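Local atomic coordinates of putative CRISPR-associated endoribonuclease-like protein Cas6 (Pyrococcus furiosus, PDB entry 3UFC), a protein that probably binds CRISPR RNA as a Cas6-related protein of an archaeal adaptive immune system against viruses and plasmids. Residues A[16-21]-A[105-110]; A[124-129]-A[209-214]; A[148-153]-A[201-206]. All coordinates share one frame; numbering follows the deposited sequence.

Contact 1: A[16-21]-A[105-110]; sequences PVIPFN and GDVGFL
Val107 is the main bump of this contact, and its two methyls press on different parts of 16-21. CG1 stands anti to the backbone N (chi1 -175°) and meets the ring of Pro16. Val107 CG1 is 3.6 Å from Pro16 CB. The other methyl fills the shallow hollow where the chain runs from Val17 to Ile18. There Val107 CG2 lies 3.4 Å from Val17 O and 3.7 Å from Ile18 CG2. The Val107 side chain crosses those of Pro16 and Ile18 at about a right angle.

Ile18 CG2 is the second bump. It wedges between Val107 and the edge of the Phe109 ring, close to the ring plane and 3.9 Å from Phe109 CZ. Ile18 holds its CG1 between the backbone N and the carbonyl carbon (chi1 63°), which leaves CG2 to fill this gap. Farther along, the Pro19 ring rests on the glycine backbone, with Pro19 CD 3.9 Å from Gly105 CA.

Ile104 of strand 101-104 touches Ile18, Pro19 and Phe109. Ile72 lies against Pro16 and Phe109. Strand 17-18 pairs with 69-72 in a small sheet. Strand 107-116 is the last core strand of the N-terminal ferredoxin-like sheet, beside 3-11, with 101-104 as added edge strand. Pro16 and Ile18 bond to strand 69-72, Phe109 and Leu110 to Phe102 and Leu10. No hydrogen bond links the segments. Apolar shape fit therefore joins the sheets here.

Contact 2: A[124-129]-A[209-214]; sequences NVNIFS and FRYYGS
Phe128 and Phe209 form the tight end of this strand pair. Phe128 CB sits over one face of the Phe209 ring, 4.0 Å from its centroid. Phe209 reaches this place with CG between its backbone N and carbonyl carbon (chi1 61°). The two ring planes are 44° apart. Phe128 also turns a ring edge to Tyr211, with Phe128 CE1 3.7 Å from Tyr211 CB. Asn126 lines the same face, its ND2 bonded to Lys123 O. Helix 215-224 covers Asn126 and Tyr211, and Phe226 packs on Phe128.

The strands are the central pair, first and third, of the antiparallel C-terminal ferredoxin-like sheet. Asn126 with Tyr211 and Phe128 with Phe209 are the hydrogen-bonded pairs. Tyr211 N to Asn126 O, at 2.6 Å, is the shortest of their four bonds.

The other face is looser and more exposed. Val125 CG1 lies over the Tyr212 ring, offset toward its rim. The Ile127 side chain lies alongside that of Arg210, with Ile127 CD1 3.9 Å from Arg210 NH2. Glu186 OE2 salt-bridges Arg210 NH1 and hydrogen-bonds Tyr212 OH. At one end, Asn124 ND2 gives Gly213 O a nearly straight bond of 2.9 Å, from above the carbonyl plane, while Gly213 N bonds Asn124 O.

Contact 3: A[148-153]-A[201-206]; sequences HWDLYP and YIRGSL
Arg203, Asp150 and Tyr152 bury the most surface here. Asp150 holds the backbone of Arg203, not its guanidinium. Arg203 N gives Asp150 OD1 a nearly straight hydrogen bond of 2.6 Å. The N-H comes from above the carboxylate plane, 37° out of it. Asp150 CG lies beside its own backbone N (chi1 -62°), and this turn carries the carboxylate across to the strand.

The Arg203 chain bends at chi3 and carries the guanidinium off, and no N-H of it points at Asp150 OD1. A water fills in between. It donates to Asp150 OD1 at 2.7 Å and accepts a weak bond from Arg203 NE. Asp150 OD2 makes a salt bridge with Arg137, so the carboxylate ties three groups together. The nearby positive charges probably favour its ionised form.

Tyr152 crosses Arg203 with its hydroxyl end. Tyr152 OH lies 3.3 Å from Arg203 CD and 3.4 Å from Arg203 CB, over the aliphatic part of the chain. One ring edge faces Gly204 O and Ser205 OG. Pro153 CD also meets Ser205 OG, at 3.2 Å.

Two more waters bridge from Leu151 O. One lies between Leu151 O and Arg203 O. The other lies between Leu151 O and Ser205 OG, 2.7 Å from that hydroxyl oxygen.

The strand segments run nearly parallel, 19° apart, yet no backbone-to-backbone bond joins them. Side chain and water bridge the gap. The 136-151 beta hairpin thus packs beside 200-213, the third strand of the C-terminal ferredoxin-like domain, one of the two such domains paired in the Cas6 family.

Contacts 2 and 3 share strand 200-213 and lie in the C-terminal family region. Contact 2 pairs the last part of that strand inside a sheet, whereas contact 3 uses an earlier part to meet a separate hairpin. Contact 1 belongs to the N-terminal family region, across the chain's centre from contact 2, with centres about 34 Å apart. All three are partly buried, but contact 1 has no exposed touching residue, contact 2 is exposed at Asn124 and Val125, and contact 3 has one. Contact 1 joins two sheets mainly by apolar packing, without a hydrogen bond. Contact 2 combines backbone pairing with an aromatic inner face. Contact 3 relies on a carboxylate-to-backbone bond and bridging waters.

Contact 1: A[16-21]-A[105-110]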
loop_
_atom_site.group_PDB
_atom_site.type_symbol
_atom_site.label_atom_id
_atom_site.label_comp_id
_atom_site.label_asym_id
_atom_site.label_seq_id
_atom_site.Cartn_x
_atom_site.Cartn_y
_atom_site.Cartn_z
ATOM N N PRO A 16 -5.988 21.097 9.702
ATOM C CA PRO A 16 -4.862 21.302 8.790
ATOM C C PRO A 16 -5.159 20.810 7.378
ATOM O O PRO A 16 -6.104 20.053 7.153
ATOM C CB PRO A 16 -3.747 20.502 9.452
ATOM C CG PRO A 16 -4.489 19.326 9.985
ATOM C CD PRO A 16 -5.724 19.960 10.604
ATOM N N VAL A 17 -4.348 21.259 6.429
ATOM C CA VAL A 17 -4.494 20.849 5.043
ATOM C C VAL A 17 -3.183 20.177 4.653
ATOM O O VAL A 17 -2.129 20.807 4.675
ATOM C CB VAL A 17 -4.742 22.056 4.107
ATOM C CG1 VAL A 17 -4.918 21.574 2.673
ATOM C CG2 VAL A 17 -5.980 22.817 4.558
ATOM N N ILE A 18 -3.247 18.892 4.328
ATOM C CA ILE A 18 -2.048 18.163 3.936
ATOM C C ILE A 18 -2.019 18.029 2.418
ATOM O O ILE A 18 -3.063 17.993 1.771
ATOM C CB ILE A 18 -2.012 16.733 4.537
ATOM C CG1 ILE A 18 -3.190 15.910 4.005
ATOM C CG2 ILE A 18 -2.033 16.805 6.051
ATOM C CD1 ILE A 18 -3.174 14.442 4.435
ATOM N N PRO A 19 -0.819 17.966 1.832
ATOM C CA PRO A 19 -0.731 17.828 0.375
ATOM C C PRO A 19 -1.250 16.451 -0.037
ATOM O O PRO A 19 -1.268 15.525 0.780
ATOM C CB PRO A 19 0.761 18.006 0.104
ATOM C CG PRO A 19 1.397 17.471 1.360
ATOM C CD PRO A 19 0.518 18.054 2.442
ATOM N N PHE A 20 -1.685 16.312 -1.287
ATOM C CA PHE A 20 -2.196 15.028 -1.761
ATOM C C PHE A 20 -1.089 13.990 -1.958
ATOM O O PHE A 20 -1.280 12.810 -1.668
ATOM C CB PHE A 20 -2.908 15.149 -3.118
ATOM C CG PHE A 20 -3.995 16.181 -3.176
ATOM C CD1 PHE A 20 -3.735 17.455 -3.683
ATOM C CD2 PHE A 20 -5.298 15.860 -2.809
ATOM C CE1 PHE A 20 -4.758 18.391 -3.834
ATOM C CE2 PHE A 20 -6.330 16.790 -2.954
ATOM C CZ PHE A 20 -6.060 18.056 -3.469
ATOM N N ASN A 21 0.058 14.437 -2.464
ATOM C CA ASN A 21 1.183 13.552 -2.786
ATOM C C ASN A 21 2.242 13.380 -1.699
ATOM O O ASN A 21 3.384 13.808 -1.867
ATOM C CB ASN A 21 1.849 14.066 -4.067
ATOM C CG ASN A 21 0.838 14.400 -5.148
ATOM O OD1 ASN A 21 0.197 13.516 -5.714
ATOM N ND2 ASN A 21 0.680 15.690 -5.431
ATOM N N GLY A 105 4.076 17.238 4.625
ATOM C CA GLY A 105 4.025 18.598 4.126
ATOM C C GLY A 105 4.390 19.494 5.296
ATOM O O GLY A 105 5.430 19.300 5.923
ATOM N N ASP A 106 3.535 20.460 5.610
ATOM C CA ASP A 106 3.799 21.363 6.728
ATOM C C ASP A 106 2.962 20.985 7.941
ATOM O O ASP A 106 2.878 21.742 8.907
ATOM C CB ASP A 106 3.490 22.807 6.329
ATOM C CG ASP A 106 4.347 23.287 5.175
ATOM O OD1 ASP A 106 5.585 23.330 5.336
ATOM O OD2 ASP A 106 3.783 23.613 4.109
ATOM N N VAL A 107 2.345 19.809 7.889
ATOM C CA VAL A 107 1.504 19.345 8.982
ATOM C C VAL A 107 2.186 18.254 9.802
ATOM O O VAL A 107 2.662 17.254 9.258
ATOM C CB VAL A 107 0.161 18.800 8.448
ATOM C CG1 VAL A 107 -0.760 18.435 9.609
ATOM C CG2 VAL A 107 -0.493 19.838 7.553
ATOM N N GLY A 108 2.234 18.461 11.114
ATOM C CA GLY A 108 2.841 17.483 11.997
ATOM C C GLY A 108 1.773 16.589 12.600
ATOM O O GLY A 108 0.626 17.008 12.768
ATOM N N PHE A 109 2.148 15.353 12.913
ATOM C CA PHE A 109 1.228 14.387 13.502
ATOM C C PHE A 109 1.917 13.653 14.644
ATOM O O PHE A 109 3.136 13.458 14.631
ATOM C CB PHE A 109 0.802 13.335 12.471
ATOM C CG PHE A 109 -0.117 13.848 11.404
ATOM C CD1 PHE A 109 -1.494 13.701 11.526
ATOM C CD2 PHE A 109 0.396 14.464 10.263
ATOM C CE1 PHE A 109 -2.356 14.158 10.524
ATOM C CE2 PHE A 109 -0.457 14.925 9.256
ATOM C CZ PHE A 109 -1.836 14.770 9.389
ATOM N N LEU A 110 1.130 13.244 15.626
ATOM C CA LEU A 110 1.657 12.476 16.743
ATOM C C LEU A 110 0.953 11.126 16.676
ATOM O O LEU A 110 -0.260 11.071 16.494
ATOM C CB LEU A 110 1.345 13.168 18.076
ATOM C CG LEU A 110 1.918 12.493 19.329
ATOM C CD1 LEU A 110 3.418 12.288 19.169
ATOM C CD2 LEU A 110 1.625 13.354 20.556
#

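Contact 2: A[124-129]-A[209-214]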
loop_
_atom_site.group_PDB
_atom_site.type_symbol
_atom_site.label_atom_id
_atom_site.label_comp_id
_atom_site.label_asym_id
_atom_site.label_seq_id
_atom_site.Cartn_x
_atom_site.Cartn_y
_atom_site.Cartn_z
ATOM N N ASN A 124 -10.070 -19.259 -1.551
ATOM C CA ASN A 124 -9.821 -19.256 -2.987
ATOM C C ASN A 124 -10.630 -18.165 -3.654
ATOM O O ASN A 124 -10.322 -17.738 -4.767
ATOM C CB ASN A 124 -10.155 -20.618 -3.590
ATOM C CG ASN A 124 -9.207 -21.689 -3.125
ATOM O OD1 ASN A 124 -9.594 -22.609 -2.405
ATOM N ND2 ASN A 124 -7.941 -21.568 -3.517
ATOM N N VAL A 125 -11.676 -17.720 -2.967
ATOM C CA VAL A 125 -12.511 -16.642 -3.468
ATOM C C VAL A 125 -12.598 -15.586 -2.366
ATOM O O VAL A 125 -12.937 -15.893 -1.219
ATOM C CB VAL A 125 -13.929 -17.130 -3.832
ATOM C CG1 VAL A 125 -14.745 -15.964 -4.390
ATOM C CG2 VAL A 125 -13.843 -18.255 -4.869
ATOM N N ASN A 126 -12.268 -14.347 -2.716
ATOM C CA ASN A 126 -12.294 -13.248 -1.754
ATOM C C ASN A 126 -12.742 -11.959 -2.424
ATOM O O ASN A 126 -12.558 -11.775 -3.625
ATOM C CB ASN A 126 -10.891 -12.986 -1.186
ATOM C CG ASN A 126 -10.203 -14.243 -0.692
ATOM O OD1 ASN A 126 -10.506 -14.748 0.388
ATOM N ND2 ASN A 126 -9.264 -14.756 -1.488
ATOM N N ILE A 127 -13.341 -11.071 -1.646
ATOM C CA ILE A 127 -13.719 -9.773 -2.169
ATOM C C ILE A 127 -12.729 -8.836 -1.482
ATOM O O ILE A 127 -12.675 -8.776 -0.251
ATOM C CB ILE A 127 -15.147 -9.366 -1.788
ATOM C CG1 ILE A 127 -16.159 -10.305 -2.448
ATOM C CG2 ILE A 127 -15.414 -7.943 -2.266
ATOM C CD1 ILE A 127 -17.591 -9.949 -2.119
ATOM N N PHE A 128 -11.929 -8.137 -2.279
ATOM C CA PHE A 128 -10.927 -7.215 -1.748
ATOM C C PHE A 128 -11.294 -5.766 -2.047
ATOM O O PHE A 128 -11.887 -5.464 -3.085
ATOM C CB PHE A 128 -9.543 -7.501 -2.360
ATOM C CG PHE A 128 -8.916 -8.798 -1.911
ATOM C CD1 PHE A 128 -8.637 -9.805 -2.834
ATOM C CD2 PHE A 128 -8.562 -8.998 -0.575
ATOM C CE1 PHE A 128 -8.012 -10.990 -2.439
ATOM C CE2 PHE A 128 -7.936 -10.177 -0.164
ATOM C CZ PHE A 128 -7.658 -11.178 -1.097
ATOM N N SER A 129 -10.934 -4.871 -1.134
ATOM C CA SER A 129 -11.185 -3.451 -1.321
ATOM C C SER A 129 -9.876 -2.730 -1.007
ATOM O O SER A 129 -9.246 -2.992 0.017
ATOM C CB SER A 129 -12.301 -2.964 -0.390
ATOM O OG SER A 129 -12.621 -1.614 -0.678
ATOM N N PHE A 209 -12.815 -5.677 -5.888
ATOM C CA PHE A 209 -12.840 -6.755 -6.861
ATOM C C PHE A 209 -12.941 -8.101 -6.192
ATOM O O PHE A 209 -12.497 -8.279 -5.060
ATOM C CB PHE A 209 -11.580 -6.733 -7.741
ATOM C CG PHE A 209 -10.288 -6.919 -6.977
ATOM C CD1 PHE A 209 -9.734 -5.871 -6.242
ATOM C CD2 PHE A 209 -9.615 -8.137 -7.011
ATOM C CE1 PHE A 209 -8.527 -6.036 -5.556
ATOM C CE2 PHE A 209 -8.409 -8.310 -6.330
ATOM C CZ PHE A 209 -7.866 -7.249 -5.600
ATOM N N ARG A 210 -13.542 -9.051 -6.898
ATOM C CA ARG A 210 -13.662 -10.401 -6.374
ATOM C C ARG A 210 -12.498 -11.177 -6.982
ATOM O O ARG A 210 -12.286 -11.149 -8.193
ATOM C CB ARG A 210 -15.008 -11.025 -6.778
ATOM C CG ARG A 210 -15.226 -12.418 -6.199
ATOM C CD ARG A 210 -16.616 -12.987 -6.498
ATOM N NE ARG A 210 -17.681 -12.340 -5.734
ATOM C CZ ARG A 210 -18.469 -11.381 -6.205
ATOM N NH1 ARG A 210 -18.321 -10.945 -7.448
ATOM N NH2 ARG A 210 -19.411 -10.859 -5.433
ATOM N N TYR A 211 -11.731 -11.842 -6.126
ATOM C CA TYR A 211 -10.570 -12.630 -6.538
ATOM C C TYR A 211 -10.924 -14.117 -6.558
ATOM O O TYR A 211 -11.532 -14.615 -5.612
ATOM C CB TYR A 211 -9.428 -12.391 -5.537
ATOM C CG TYR A 211 -8.192 -13.254 -5.722
ATOM C CD1 TYR A 211 -7.032 -12.733 -6.295
ATOM C CD2 TYR A 211 -8.168 -14.576 -5.280
ATOM C CE1 TYR A 211 -5.875 -13.504 -6.417
ATOM C CE2 TYR A 211 -7.017 -15.357 -5.400
ATOM C CZ TYR A 211 -5.875 -14.814 -5.967
ATOM O OH TYR A 211 -4.732 -15.574 -6.058
ATOM N N TYR A 212 -10.538 -14.813 -7.627
ATOM C CA TYR A 212 -10.784 -16.255 -7.763
ATOM C C TYR A 212 -9.475 -16.985 -8.034
ATOM O O TYR A 212 -8.768 -16.651 -8.984
ATOM C CB TYR A 212 -11.700 -16.579 -8.952
ATOM C CG TYR A 212 -13.125 -16.097 -8.859
ATOM C CD1 TYR A 212 -13.461 -14.789 -9.187
ATOM C CD2 TYR A 212 -14.148 -16.969 -8.474
ATOM C CE1 TYR A 212 -14.779 -14.355 -9.139
ATOM C CE2 TYR A 212 -15.471 -16.545 -8.421
ATOM C CZ TYR A 212 -15.778 -15.236 -8.756
ATOM O OH TYR A 212 -17.083 -14.809 -8.703
ATOM N N GLY A 213 -9.148 -17.988 -7.229
ATOM C CA GLY A 213 -7.927 -18.721 -7.515
ATOM C C GLY A 213 -6.966 -19.058 -6.401
ATOM O O GLY A 213 -7.360 -19.341 -5.272
ATOM N N SER A 214 -5.686 -19.030 -6.751
ATOM C CA SER A 214 -4.599 -19.354 -5.844
ATOM C C SER A 214 -4.694 -18.696 -4.478
ATOM O O SER A 214 -4.689 -17.474 -4.364
ATOM C CB SER A 214 -3.262 -18.979 -6.481
ATOM O OG SER A 214 -2.211 -19.097 -5.538
#

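Contact 3: A[148-153]-A[201-206]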
loop_
_atom_site.group_PDB
_atom_site.type_symbol
_atom_site.label_atom_id
_atom_site.label_comp_id
_atom_site.label_asym_id
_atom_site.label_seq_id
_atom_site.Cartn_x
_atom_site.Cartn_y
_atom_site.Cartn_z
ATOM N N HIS A 148 7.485 3.455 -18.587
ATOM C CA HIS A 148 6.491 2.618 -17.937
ATOM C C HIS A 148 5.099 3.142 -18.235
ATOM O O HIS A 148 4.876 4.351 -18.290
ATOM C CB HIS A 148 6.729 2.573 -16.427
ATOM C CG HIS A 148 7.884 1.708 -16.027
ATOM N ND1 HIS A 148 8.329 1.611 -14.726
ATOM C CD2 HIS A 148 8.679 0.890 -16.757
ATOM C CE1 HIS A 148 9.348 0.771 -14.672
ATOM N NE2 HIS A 148 9.580 0.320 -15.892
ATOM N N TRP A 149 4.172 2.220 -18.451
ATOM C CA TRP A 149 2.799 2.578 -18.741
ATOM C C TRP A 149 1.889 1.939 -17.694
ATOM O O TRP A 149 1.842 0.715 -17.563
ATOM C CB TRP A 149 2.421 2.104 -20.145
ATOM C CG TRP A 149 1.107 2.629 -20.599
ATOM C CD1 TRP A 149 -0.110 2.025 -20.470
ATOM C CD2 TRP A 149 0.861 3.907 -21.198
ATOM N NE1 TRP A 149 -1.102 2.849 -20.949
ATOM C CE2 TRP A 149 -0.533 4.012 -21.401
ATOM C CE3 TRP A 149 1.684 4.975 -21.580
ATOM C CZ2 TRP A 149 -1.124 5.144 -21.971
ATOM C CZ3 TRP A 149 1.095 6.103 -22.146
ATOM C CH2 TRP A 149 -0.296 6.177 -22.335
ATOM N N ASP A 150 1.182 2.781 -16.946
ATOM C CA ASP A 150 0.275 2.324 -15.897
ATOM C C ASP A 150 -1.038 1.813 -16.473
ATOM O O ASP A 150 -1.697 2.492 -17.267
ATOM C CB ASP A 150 0.020 3.464 -14.907
ATOM C CG ASP A 150 1.292 3.917 -14.219
ATOM O OD1 ASP A 150 1.315 5.023 -13.639
ATOM O OD2 ASP A 150 2.278 3.154 -14.258
ATOM N N LEU A 151 -1.410 0.607 -16.059
ATOM C CA LEU A 151 -2.629 -0.038 -16.533
ATOM C C LEU A 151 -3.753 -0.008 -15.503
ATOM O O LEU A 151 -3.511 0.169 -14.308
ATOM C CB LEU A 151 -2.324 -1.491 -16.905
ATOM C CG LEU A 151 -1.240 -1.687 -17.972
ATOM C CD1 LEU A 151 -0.841 -3.153 -18.036
ATOM C CD2 LEU A 151 -1.755 -1.200 -19.330
ATOM N N TYR A 152 -4.979 -0.189 -15.992
ATOM C CA TYR A 152 -6.185 -0.209 -15.169
ATOM C C TYR A 152 -6.913 -1.519 -15.465
ATOM O O TYR A 152 -6.667 -2.145 -16.495
ATOM C CB TYR A 152 -7.090 0.967 -15.528
ATOM C CG TYR A 152 -6.406 2.310 -15.450
ATOM C CD1 TYR A 152 -6.150 2.915 -14.223
ATOM C CD2 TYR A 152 -6.013 2.978 -16.610
ATOM C CE1 TYR A 152 -5.526 4.157 -14.149
ATOM C CE2 TYR A 152 -5.383 4.220 -16.549
ATOM C CZ TYR A 152 -5.148 4.803 -15.316
ATOM O OH TYR A 152 -4.560 6.042 -15.250
ATOM N N PRO A 153 -7.830 -1.941 -14.577
ATOM C CA PRO A 153 -8.578 -3.187 -14.765
ATOM C C PRO A 153 -9.278 -3.353 -16.113
ATOM O O PRO A 153 -9.519 -4.481 -16.544
ATOM C CB PRO A 153 -9.564 -3.175 -13.597
ATOM C CG PRO A 153 -8.808 -2.438 -12.536
ATOM C CD PRO A 153 -8.226 -1.286 -13.317
ATOM N N TYR A 201 4.721 10.760 -11.551
ATOM C CA TYR A 201 3.332 10.390 -11.361
ATOM C C TYR A 201 3.214 8.876 -11.419
ATOM O O TYR A 201 3.889 8.219 -12.209
ATOM C CB TYR A 201 2.445 10.957 -12.470
ATOM C CG TYR A 201 1.857 12.325 -12.210
ATOM C CD1 TYR A 201 1.167 12.596 -11.031
ATOM C CD2 TYR A 201 1.942 13.333 -13.172
ATOM C CE1 TYR A 201 0.568 13.843 -10.813
ATOM C CE2 TYR A 201 1.348 14.582 -12.967
ATOM C CZ TYR A 201 0.663 14.827 -11.783
ATOM O OH TYR A 201 0.071 16.053 -11.572
ATOM N N ILE A 202 2.364 8.323 -10.568
ATOM C CA ILE A 202 2.110 6.896 -10.585
ATOM C C ILE A 202 0.596 6.810 -10.623
ATOM O O ILE A 202 -0.083 7.371 -9.768
ATOM C CB ILE A 202 2.649 6.189 -9.332
ATOM C CG1 ILE A 202 4.179 6.243 -9.328
ATOM C CG2 ILE A 202 2.173 4.730 -9.318
ATOM C CD1 ILE A 202 4.834 5.407 -8.235
ATOM N N ARG A 203 0.070 6.153 -11.647
ATOM C CA ARG A 203 -1.368 6.009 -11.798
ATOM C C ARG A 203 -1.784 4.611 -11.383
ATOM O O ARG A 203 -1.151 3.626 -11.758
ATOM C CB ARG A 203 -1.779 6.277 -13.248
ATOM C CG ARG A 203 -1.715 7.747 -13.636
ATOM C CD ARG A 203 -1.803 7.916 -15.144
ATOM N NE ARG A 203 -0.548 8.432 -15.678
ATOM C CZ ARG A 203 -0.150 9.693 -15.552
ATOM N NH1 ARG A 203 -0.916 10.566 -14.918
ATOM N NH2 ARG A 203 1.023 10.073 -16.038
ATOM N N GLY A 204 -2.846 4.537 -10.591
ATOM C CA GLY A 204 -3.325 3.252 -10.120
ATOM C C GLY A 204 -4.835 3.202 -10.024
ATOM O O GLY A 204 -5.539 4.118 -10.468
ATOM N N SER A 205 -5.340 2.138 -9.417
ATOM C CA SER A 205 -6.769 1.961 -9.295
ATOM C C SER A 205 -7.255 1.747 -7.869
ATOM O O SER A 205 -6.735 0.895 -7.145
ATOM C CB SER A 205 -7.207 0.758 -10.135
ATOM O OG SER A 205 -6.726 0.848 -11.467
ATOM N N LEU A 206 -8.234 2.545 -7.461
ATOM C CA LEU A 206 -8.855 2.351 -6.162
ATOM C C LEU A 206 -9.937 1.392 -6.643
ATOM O O LEU A 206 -10.635 1.685 -7.613
ATOM C CB LEU A 206 -9.450 3.661 -5.637
ATOM C CG LEU A 206 -8.402 4.593 -5.011
ATOM C CD1 LEU A 206 -9.038 5.916 -4.590
ATOM C CD2 LEU A 206 -7.776 3.903 -3.803
HETATM O O HOH W 1 1.663 7.037 -15.360
HETATM O O HOH W 2 -1.434 1.074 -12.632
HETATM O O HOH W 3 -4.348 -0.356 -11.659
#